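Local coordinates for methyl-coenzyme M reductase subunit gamma (Methanosarcina barkeri, PDB 1E6Y), which forms part of methyl-coenzyme M reductase, which uses coenzyme B to reduce methyl-coenzyme M to methane on the nickel cofactor F430, the last step of methanogenesis, at residues 87-92 / 146-151; 78-83 / 126-131; 9-14 / 223-228. All blocks are in the same frame, centred on the assembly; numbering follows the deposited sequence.

Contact 1 (87-92 / 146-151); sequences FADSMY and ALAGVR
One edge, within this chain, of the four-stranded antiparallel sheet is built here, where Phe87, Ala88 and Asp89 of strand 82-89 pair with Val150, Gly149 and Ala148 of the short strand 148-150; the two strand segments lie 4.7 Å apart and run at 167°. Ala88 and Gly149 make the hydrogen-bonded pair. Ala88 N gives to Gly149 O at 2.9 Å, and Gly149 N returns the bond to Ala88 O. The ladder is carried one step beyond the strands by Ser90 N, which donates to Leu147 O at 2.8 Å. Non-hydrogen-bonded pairs flank the central one, and their side chains share a face of the sheet. Phe87 and Val150 lie alongside each other there, with ring atom CE2 against Val150 CG2 at 3.8 Å; the valine has CG1 anti to its backbone N (chi1 -167°), which leaves CG2 as the branch that meets the ring. Helix 127-139 packs over this pair through Met138. On the same face Asp89 OD1 comes to 3.2 Å from Ala148 CB, while its charge is taken by Arg101 in a salt bridge.

On the opposite face, that of Ala88, the extended Arg151 chain passes with CD 3.8 Å from Ala88 CB. Its guanidinium goes on to the carbonyls of Phe169 and Val155. A side chain at Gly149 would collide with Arg151 NE, so the bare backbone leaves room for the extended arginine to pass. Past the strand end, Ser90 OG accepts from Tyr92 N at 3.1 Å, and Leu147 CD2 meets Tyr92 O. The alternation of hydrogen-bonded and non-hydrogen-bonded pairs is that of a regular antiparallel ladder, with an ST turn following strand 82-89, in the sheet beside the F430 pocket.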
loop_
_atom_site.group_PDB
_atom_site.type_symbol
_atom_site.label_atom_id
_atom_site.label_comp_id
_atom_site.label_asym_id
_atom_site.label_seq_id
_atom_site.Cartn_x
_atom_site.Cartn_y
_atom_site.Cartn_z
ATOM N N PHE C 87 14.985 37.737 0.163
ATOM C CA PHE C 87 15.840 38.331 1.187
ATOM C C PHE C 87 16.136 37.339 2.304
ATOM O O PHE C 87 15.271 36.555 2.698
ATOM C CB PHE C 87 15.163 39.558 1.808
ATOM C CG PHE C 87 15.120 40.758 0.908
ATOM C CD1 PHE C 87 14.027 40.976 0.075
ATOM C CD2 PHE C 87 16.135 41.709 0.948
ATOM C CE1 PHE C 87 13.943 42.128 -0.705
ATOM C CE2 PHE C 87 16.061 42.866 0.170
ATOM C CZ PHE C 87 14.963 43.074 -0.658
ATOM N N ALA C 88 17.350 37.410 2.839
ATOM C CA ALA C 88 17.649 36.870 4.163
ATOM C C ALA C 88 17.817 38.056 5.115
ATOM O O ALA C 88 18.347 39.095 4.722
ATOM C CB ALA C 88 18.929 36.040 4.120
ATOM N N ASP C 89 17.273 37.933 6.325
ATOM C CA ASP C 89 17.301 39.015 7.309
ATOM C C ASP C 89 17.850 38.518 8.639
ATOM O O ASP C 89 17.315 37.573 9.218
ATOM C CB ASP C 89 15.889 39.569 7.532
ATOM C CG ASP C 89 15.354 40.302 6.324
ATOM O OD1 ASP C 89 15.823 41.428 6.058
ATOM O OD2 ASP C 89 14.461 39.757 5.645
ATOM N N SER C 90 18.874 39.193 9.153
ATOM C CA SER C 90 19.484 38.803 10.419
ATOM C C SER C 90 18.500 38.899 11.581
ATOM O O SER C 90 17.706 39.837 11.664
ATOM C CB SER C 90 20.709 39.671 10.723
ATOM O OG SER C 90 21.345 39.251 11.921
ATOM N N MET C 91 18.589 37.942 12.498
ATOM C CA MET C 91 17.786 37.959 13.712
ATOM C C MET C 91 18.357 38.928 14.746
ATOM O O MET C 91 17.754 39.161 15.795
ATOM C CB MET C 91 17.697 36.549 14.296
ATOM C CG MET C 91 16.924 35.590 13.408
ATOM S SD MET C 91 16.799 33.934 14.089
ATOM C CE MET C 91 15.819 34.249 15.514
ATOM N N TYR C 92 19.518 39.497 14.433
ATOM C CA TYR C 92 20.106 40.547 15.253
ATOM C C TYR C 92 19.637 41.917 14.778
ATOM O O TYR C 92 20.403 42.698 14.208
ATOM C CB TYR C 92 21.635 40.440 15.233
ATOM C CG TYR C 92 22.140 39.176 15.893
ATOM C CD1 TYR C 92 22.506 38.069 15.127
ATOM C CD2 TYR C 92 22.080 39.026 17.278
ATOM C CE1 TYR C 92 22.777 36.838 15.724
ATOM C CE2 TYR C 92 22.350 37.803 17.884
ATOM C CZ TYR C 92 22.686 36.712 17.102
ATOM O OH TYR C 92 22.862 35.484 17.694
ATOM N N ALA C 146 23.341 45.713 5.431
ATOM C CA ALA C 146 24.354 44.980 6.184
ATOM C C ALA C 146 23.706 43.780 6.870
ATOM O O ALA C 146 24.189 42.653 6.758
ATOM C CB ALA C 146 25.009 45.883 7.222
ATOM N N LEU C 147 22.583 44.033 7.540
ATOM C CA LEU C 147 21.885 43.007 8.307
ATOM C C LEU C 147 21.019 42.103 7.433
ATOM O O LEU C 147 20.590 41.036 7.872
ATOM C CB LEU C 147 21.024 43.657 9.394
ATOM C CG LEU C 147 21.807 44.344 10.516
ATOM C CD1 LEU C 147 20.865 45.162 11.370
ATOM C CD2 LEU C 147 22.526 43.304 11.357
ATOM N N ALA C 148 20.772 42.531 6.197
ATOM C CA ALA C 148 20.014 41.724 5.242
ATOM C C ALA C 148 20.819 41.504 3.965
ATOM O O ALA C 148 21.862 42.128 3.761
ATOM C CB ALA C 148 18.685 42.402 4.915
ATOM N N GLY C 149 20.345 40.587 3.127
ATOM C CA GLY C 149 20.969 40.358 1.836
ATOM C C GLY C 149 19.980 39.791 0.838
ATOM O O GLY C 149 19.097 39.016 1.210
ATOM N N VAL C 150 20.080 40.230 -0.414
ATOM C CA VAL C 150 19.259 39.681 -1.491
ATOM C C VAL C 150 19.883 38.368 -1.957
ATOM O O VAL C 150 20.990 38.357 -2.497
ATOM C CB VAL C 150 19.166 40.656 -2.695
ATOM C CG1 VAL C 150 18.067 40.208 -3.647
ATOM C CG2 VAL C 150 18.898 42.073 -2.207
ATOM N N ARG C 151 19.204 37.259 -1.680
ATOM C CA ARG C 151 19.783 35.933 -1.921
ATOM C C ARG C 151 18.717 34.998 -2.521
ATOM O O ARG C 151 17.800 34.645 -1.789
ATOM C CB ARG C 151 20.281 35.309 -0.624
ATOM C CG ARG C 151 21.359 36.116 0.097
ATOM C CD ARG C 151 21.636 35.599 1.490
ATOM N NE ARG C 151 22.553 36.540 2.154
ATOM C CZ ARG C 151 23.167 36.291 3.297
ATOM N NH1 ARG C 151 23.982 37.247 3.772
ATOM N NH2 ARG C 151 23.037 35.169 3.979
#

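Contact 2 (78-83 / 126-131); sequences AGDRVR and RERDME
Ala78 lays its methyl over one face of the Arg128 guanidinium, CB standing 3.2 Å from NH2 and offset toward the rim of the group. Gly79, with positive phi, closes helix 74-78 in a Schellman motif and turns the chain toward Asp80. This aspartate carries much of the contact. Arg128 grips it side-on with two nitrogens: NE gives to Asp80 OD1 at 2.9 Å in an almost straight bond (174°), and NH2 gives to the syn lone pair of Asp80 OD2. The Arg128 side chain starts with CG between the backbone N and the carbonyl carbon (chi1 80°) and bends again at chi3, which curls the guanidinium back to the carboxylate, their planes 34° apart. Asp80 OD1 also accepts from Arg128 N at 3.0 Å, on its anti side, so the backbone amide and the NE of the same arginine share one oxygen.

The carbonyl of Asp80 meets Arg126, whose NH1 donates to Asp80 O at 2.9 Å; NE of this arginine reaches Gly318 O of the beta subunit. Arg81 O then takes Glu127 N at 2.8 Å, while Arg81 NH1 forms a salt bridge with Glu127 OE2, which it meets from above the carboxylate plane. A water accepts from Arg81 NE and donates to Glu127 OE2 at 2.6 Å; Arg43 holds the other carboxylate oxygen. Val82 pairs with Arg126 as a non-hydrogen-bonded antiparallel pair. Arg83 lies with CG beside Glu127 CG, its CB near Met130 CE at 4.1 Å. The whole is a strand-to-helix junction, with Arg126 at the N-cap, in which Arg81 O and the Asp80 carboxylate accept the first-turn amides of Glu127 and Arg128.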
loop_
_atom_site.group_PDB
_atom_site.type_symbol
_atom_site.label_atom_id
_atom_site.label_comp_id
_atom_site.label_asym_id
_atom_site.label_seq_id
_atom_site.Cartn_x
_atom_site.Cartn_y
_atom_site.Cartn_z
ATOM N N ALA C 78 1.190 42.201 -19.903
ATOM C CA ALA C 78 2.308 42.013 -20.819
ATOM C C ALA C 78 2.686 40.546 -21.015
ATOM O O ALA C 78 3.400 40.208 -21.961
ATOM C CB ALA C 78 3.516 42.803 -20.333
ATOM N N GLY C 79 2.218 39.680 -20.118
ATOM C CA GLY C 79 2.556 38.269 -20.197
ATOM C C GLY C 79 3.959 37.951 -19.710
ATOM O O GLY C 79 4.556 36.959 -20.132
ATOM N N ASP C 80 4.478 38.788 -18.811
ATOM C CA ASP C 80 5.803 38.594 -18.213
ATOM C C ASP C 80 5.947 37.205 -17.602
ATOM O O ASP C 80 4.983 36.648 -17.069
ATOM C CB ASP C 80 6.044 39.622 -17.100
ATOM C CG ASP C 80 6.343 41.012 -17.624
ATOM O OD1 ASP C 80 6.597 41.903 -16.790
ATOM O OD2 ASP C 80 6.338 41.220 -18.855
ATOM N N ARG C 81 7.169 36.679 -17.606
ATOM C CA ARG C 81 7.494 35.588 -16.693
ATOM C C ARG C 81 7.209 35.991 -15.244
ATOM O O ARG C 81 7.266 37.179 -14.888
ATOM C CB ARG C 81 8.966 35.197 -16.800
ATOM C CG ARG C 81 9.495 34.786 -18.161
ATOM C CD ARG C 81 11.021 34.663 -18.055
ATOM N NE ARG C 81 11.602 35.969 -17.747
ATOM C CZ ARG C 81 12.880 36.182 -17.439
ATOM N NH1 ARG C 81 13.313 37.418 -17.182
ATOM N NH2 ARG C 81 13.717 35.155 -17.371
ATOM N N VAL C 82 6.907 35.005 -14.407
ATOM C CA VAL C 82 6.898 35.214 -12.966
ATOM C C VAL C 82 8.330 35.041 -12.458
ATOM O O VAL C 82 8.935 33.986 -12.659
ATOM C CB VAL C 82 5.971 34.196 -12.253
ATOM C CG1 VAL C 82 6.029 34.393 -10.739
ATOM C CG2 VAL C 82 4.538 34.360 -12.748
ATOM N N ARG C 83 8.918 36.125 -11.950
ATOM C CA ARG C 83 10.250 36.044 -11.344
ATOM C C ARG C 83 10.178 36.565 -9.911
ATOM O O ARG C 83 9.079 36.732 -9.378
ATOM C CB ARG C 83 11.296 36.802 -12.136
ATOM C CG ARG C 83 11.488 36.491 -13.599
ATOM C CD ARG C 83 11.690 35.016 -13.882
ATOM N NE ARG C 83 12.775 34.362 -13.170
ATOM C CZ ARG C 83 12.630 33.258 -12.446
ATOM N NH1 ARG C 83 13.691 32.718 -11.855
ATOM N NH2 ARG C 83 11.436 32.687 -12.283
ATOM N N ARG C 126 4.746 38.687 -11.606
ATOM C CA ARG C 126 5.096 39.037 -12.976
ATOM C C ARG C 126 6.309 39.966 -12.928
ATOM O O ARG C 126 6.312 40.879 -12.097
ATOM C CB ARG C 126 3.893 39.707 -13.640
ATOM C CG ARG C 126 2.676 38.773 -13.664
ATOM C CD ARG C 126 2.838 37.747 -14.793
ATOM N NE ARG C 126 1.545 37.075 -15.001
ATOM C CZ ARG C 126 1.245 36.409 -16.111
ATOM N NH1 ARG C 126 2.114 36.297 -17.105
ATOM N NH2 ARG C 126 0.032 35.856 -16.191
ATOM N N GLU C 127 7.319 39.726 -13.759
ATOM C CA GLU C 127 8.619 40.352 -13.549
ATOM C C GLU C 127 8.582 41.863 -13.321
ATOM O O GLU C 127 9.194 42.350 -12.371
ATOM C CB GLU C 127 9.578 40.036 -14.695
ATOM C CG GLU C 127 10.992 40.516 -14.399
ATOM C CD GLU C 127 11.988 40.187 -15.487
ATOM O OE1 GLU C 127 13.179 40.501 -15.292
ATOM O OE2 GLU C 127 11.593 39.620 -16.529
ATOM N N ARG C 128 7.847 42.603 -14.151
ATOM C CA ARG C 128 7.813 44.063 -13.988
ATOM C C ARG C 128 7.084 44.439 -12.706
ATOM O O ARG C 128 7.463 45.425 -12.060
ATOM C CB ARG C 128 7.232 44.798 -15.185
ATOM C CG ARG C 128 5.710 44.839 -15.289
ATOM C CD ARG C 128 5.324 45.383 -16.662
ATOM N NE ARG C 128 5.836 44.503 -17.708
ATOM C CZ ARG C 128 6.001 44.835 -18.970
ATOM N NH1 ARG C 128 5.718 46.050 -19.433
ATOM N NH2 ARG C 128 6.469 43.929 -19.824
ATOM N N ASP C 129 6.054 43.681 -12.321
ATOM C CA ASP C 129 5.356 43.926 -11.053
ATOM C C ASP C 129 6.288 43.658 -9.876
ATOM O O ASP C 129 6.289 44.396 -8.892
ATOM C CB ASP C 129 4.127 43.021 -10.902
ATOM C CG ASP C 129 3.164 43.115 -12.071
ATOM O OD1 ASP C 129 2.445 42.123 -12.288
ATOM O OD2 ASP C 129 3.086 44.169 -12.743
ATOM N N MET C 130 7.027 42.557 -9.962
ATOM C CA MET C 130 7.992 42.180 -8.937
ATOM C C MET C 130 9.043 43.275 -8.733
ATOM O O MET C 130 9.374 43.616 -7.597
ATOM C CB MET C 130 8.658 40.852 -9.323
ATOM C CG MET C 130 9.720 40.359 -8.350
ATOM S SD MET C 130 11.327 41.129 -8.643
ATOM C CE MET C 130 11.715 40.477 -10.271
ATOM N N GLU C 131 9.487 43.890 -9.830
ATOM C CA GLU C 131 10.507 44.939 -9.764
ATOM C C GLU C 131 10.026 46.185 -9.024
ATOM O O GLU C 131 10.810 46.847 -8.337
ATOM C CB GLU C 131 10.983 45.322 -11.169
ATOM C CG GLU C 131 11.872 44.277 -11.821
ATOM C CD GLU C 131 12.766 44.848 -12.911
ATOM O OE1 GLU C 131 12.371 45.842 -13.557
ATOM O OE2 GLU C 131 13.864 44.296 -13.130
HETATM O O HOH W 1 9.639 38.297 -17.687
#

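Contact 3 (9-14 / 223-228); sequences GATSVA and RDDAEV
Gly9, Ala10 and Thr11 bond to Asp225 and Glu227, joining the starts of two helices, 12-22 and 226-244. Asp225 supplies two of the three acceptors. Its OD1 receives Ala10 N at 3.0 Å on the syn lone pair, in a nearly straight bond (166°). Its OD2 receives Thr11 OG1 at 2.7 Å from well above the carboxylate plane. The third acceptor is Glu227 OE2, met by Gly9 N at 3.0 Å, again from above the plane of the carboxylate.

The threonine also touches with carbon: CG2 lies 3.4 Å from Asp225 CG, the two side chains coming from opposite directions. Its OG1 sits between the backbone N and the carbonyl carbon (chi1 61°), where besides giving to the aspartate it accepts weakly from Ala14 N, as the N-cap of helix 12-22. Asp225 is the N-cap residue of helix 226-244, but its carboxylate makes no capping bond there and is spent on the facing segment. An alanine here would remove both acceptor oxygens and is likely to leave Ala10 N and the Thr11 hydroxyl without their mates and the link between the two helix starts weakened.

Further out, the Tyr215 hydroxyl hydrogen-bonds Asp225 OD2, and Ser286 of the beta subunit bonds to Glu227 OE2, a third partner for the Asp225 carboxylate and a second for that of Glu227. Glycine suits position 9 closely. Its backbone angles, with positive phi, would force a CB against the preceding carbonyl oxygen, and such a carbon would also clash with Asp225 OD2, Ala14 CB and Val228. With no side chain present, Val228 CG2 instead rests 3.7 Å from Gly9 CA.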
loop_
_atom_site.group_PDB
_atom_site.type_symbol
_atom_site.label_atom_id
_atom_site.label_comp_id
_atom_site.label_asym_id
_atom_site.label_seq_id
_atom_site.Cartn_x
_atom_site.Cartn_y
_atom_site.Cartn_z
ATOM N N GLY C 9 -0.145 45.646 20.009
ATOM C CA GLY C 9 1.136 45.966 20.609
ATOM C C GLY C 9 1.409 47.452 20.701
ATOM O O GLY C 9 0.975 48.231 19.850
ATOM N N ALA C 10 2.210 47.832 21.690
ATOM C CA ALA C 10 2.482 49.239 21.952
ATOM C C ALA C 10 3.974 49.530 22.121
ATOM O O ALA C 10 4.347 50.567 22.675
ATOM C CB ALA C 10 1.710 49.688 23.189
ATOM N N THR C 11 4.822 48.633 21.625
ATOM C CA THR C 11 6.265 48.858 21.644
ATOM C C THR C 11 6.735 49.392 20.297
ATOM O O THR C 11 5.952 49.485 19.350
ATOM C CB THR C 11 7.049 47.561 21.953
ATOM O OG1 THR C 11 6.777 46.580 20.942
ATOM C CG2 THR C 11 6.668 47.010 23.321
ATOM N N SER C 12 8.029 49.694 20.207
ATOM C CA SER C 12 8.635 50.131 18.954
ATOM C C SER C 12 8.545 49.032 17.902
ATOM O O SER C 12 8.339 49.313 16.722
ATOM C CB SER C 12 10.101 50.514 19.169
ATOM O OG SER C 12 10.873 49.390 19.554
ATOM N N VAL C 13 8.668 47.783 18.347
ATOM C CA VAL C 13 8.588 46.627 17.456
ATOM C C VAL C 13 7.204 46.516 16.821
ATOM O O VAL C 13 7.086 46.373 15.603
ATOM C CB VAL C 13 8.910 45.319 18.211
ATOM C CG1 VAL C 13 8.674 44.119 17.310
ATOM C CG2 VAL C 13 10.354 45.336 18.683
ATOM N N ALA C 14 6.164 46.656 17.640
ATOM C CA ALA C 14 4.784 46.622 17.161
ATOM C C ALA C 14 4.490 47.797 16.232
ATOM O O ALA C 14 3.815 47.638 15.212
ATOM C CB ALA C 14 3.828 46.632 18.343
ATOM N N ARG C 223 7.989 39.205 25.623
ATOM C CA ARG C 223 7.347 39.120 26.913
ATOM C C ARG C 223 6.820 40.452 27.439
ATOM O O ARG C 223 5.849 40.455 28.194
ATOM C CB ARG C 223 8.396 38.581 27.897
ATOM C CG ARG C 223 7.817 38.273 29.268
ATOM C CD ARG C 223 8.927 38.171 30.296
ATOM N NE ARG C 223 9.767 37.001 30.108
ATOM C CZ ARG C 223 9.561 35.807 30.648
ATOM N NH1 ARG C 223 8.523 35.588 31.439
ATOM N NH2 ARG C 223 10.423 34.832 30.390
ATOM N N ASP C 224 7.440 41.557 27.030
ATOM C CA ASP C 224 7.076 42.879 27.526
ATOM C C ASP C 224 5.969 43.558 26.727
ATOM O O ASP C 224 5.415 44.565 27.172
ATOM C CB ASP C 224 8.310 43.788 27.579
ATOM C CG ASP C 224 9.248 43.439 28.729
ATOM O OD1 ASP C 224 8.812 42.790 29.704
ATOM O OD2 ASP C 224 10.432 43.827 28.660
ATOM N N ASP C 225 5.652 43.021 25.551
ATOM C CA ASP C 225 4.530 43.535 24.772
ATOM C C ASP C 225 3.282 42.708 25.074
ATOM O O ASP C 225 2.967 41.747 24.368
ATOM C CB ASP C 225 4.849 43.502 23.273
ATOM C CG ASP C 225 4.261 44.685 22.516
ATOM O OD1 ASP C 225 3.406 45.406 23.069
ATOM O OD2 ASP C 225 4.675 44.919 21.366
ATOM N N ALA C 226 2.593 43.083 26.148
ATOM C CA ALA C 226 1.484 42.303 26.687
ATOM C C ALA C 226 0.346 42.118 25.689
ATOM O O ALA C 226 -0.277 41.057 25.641
ATOM C CB ALA C 226 0.963 42.955 27.956
ATOM N N GLU C 227 0.100 43.139 24.872
ATOM C CA GLU C 227 -0.990 43.109 23.900
ATOM C C GLU C 227 -0.814 42.013 22.854
ATOM O O GLU C 227 -1.794 41.425 22.393
ATOM C CB GLU C 227 -1.097 44.452 23.186
ATOM C CG GLU C 227 -1.734 45.555 24.004
ATOM C CD GLU C 227 -1.923 46.821 23.195
ATOM O OE1 GLU C 227 -1.873 47.918 23.788
ATOM O OE2 GLU C 227 -2.152 46.719 21.970
ATOM N N VAL C 228 0.430 41.809 22.422
ATOM C CA VAL C 228 0.739 40.816 21.396
ATOM C C VAL C 228 0.670 39.398 21.964
ATOM O O VAL C 228 0.152 38.487 21.313
ATOM C CB VAL C 228 2.142 41.050 20.787
ATOM C CG1 VAL C 228 2.377 40.093 19.629
ATOM C CG2 VAL C 228 2.266 42.489 20.307
#

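Overall arrangement
From the N terminus the chain first passes 9-14, which waits for 223-228, so contact 3 closes a loop of 208 residues near the two ends of the chain and encloses both other contacts. Within that loop, 78-83 runs into the start of strand 82-89 and 87-92 holds its end. Contact 2 closes when the chain returns at 126-131 and enters helix 127-139; contact 1 closes later at 146-151, so their segments alternate and the two loops cross. Together they tie strand 82-89 to helix 127-139 and to strand 148-150, on opposite sides of the chain's centre. Contact 3 joins two helix starts, with its centre about 23 Å from that of contact 1 and 37 Å from that of contact 2.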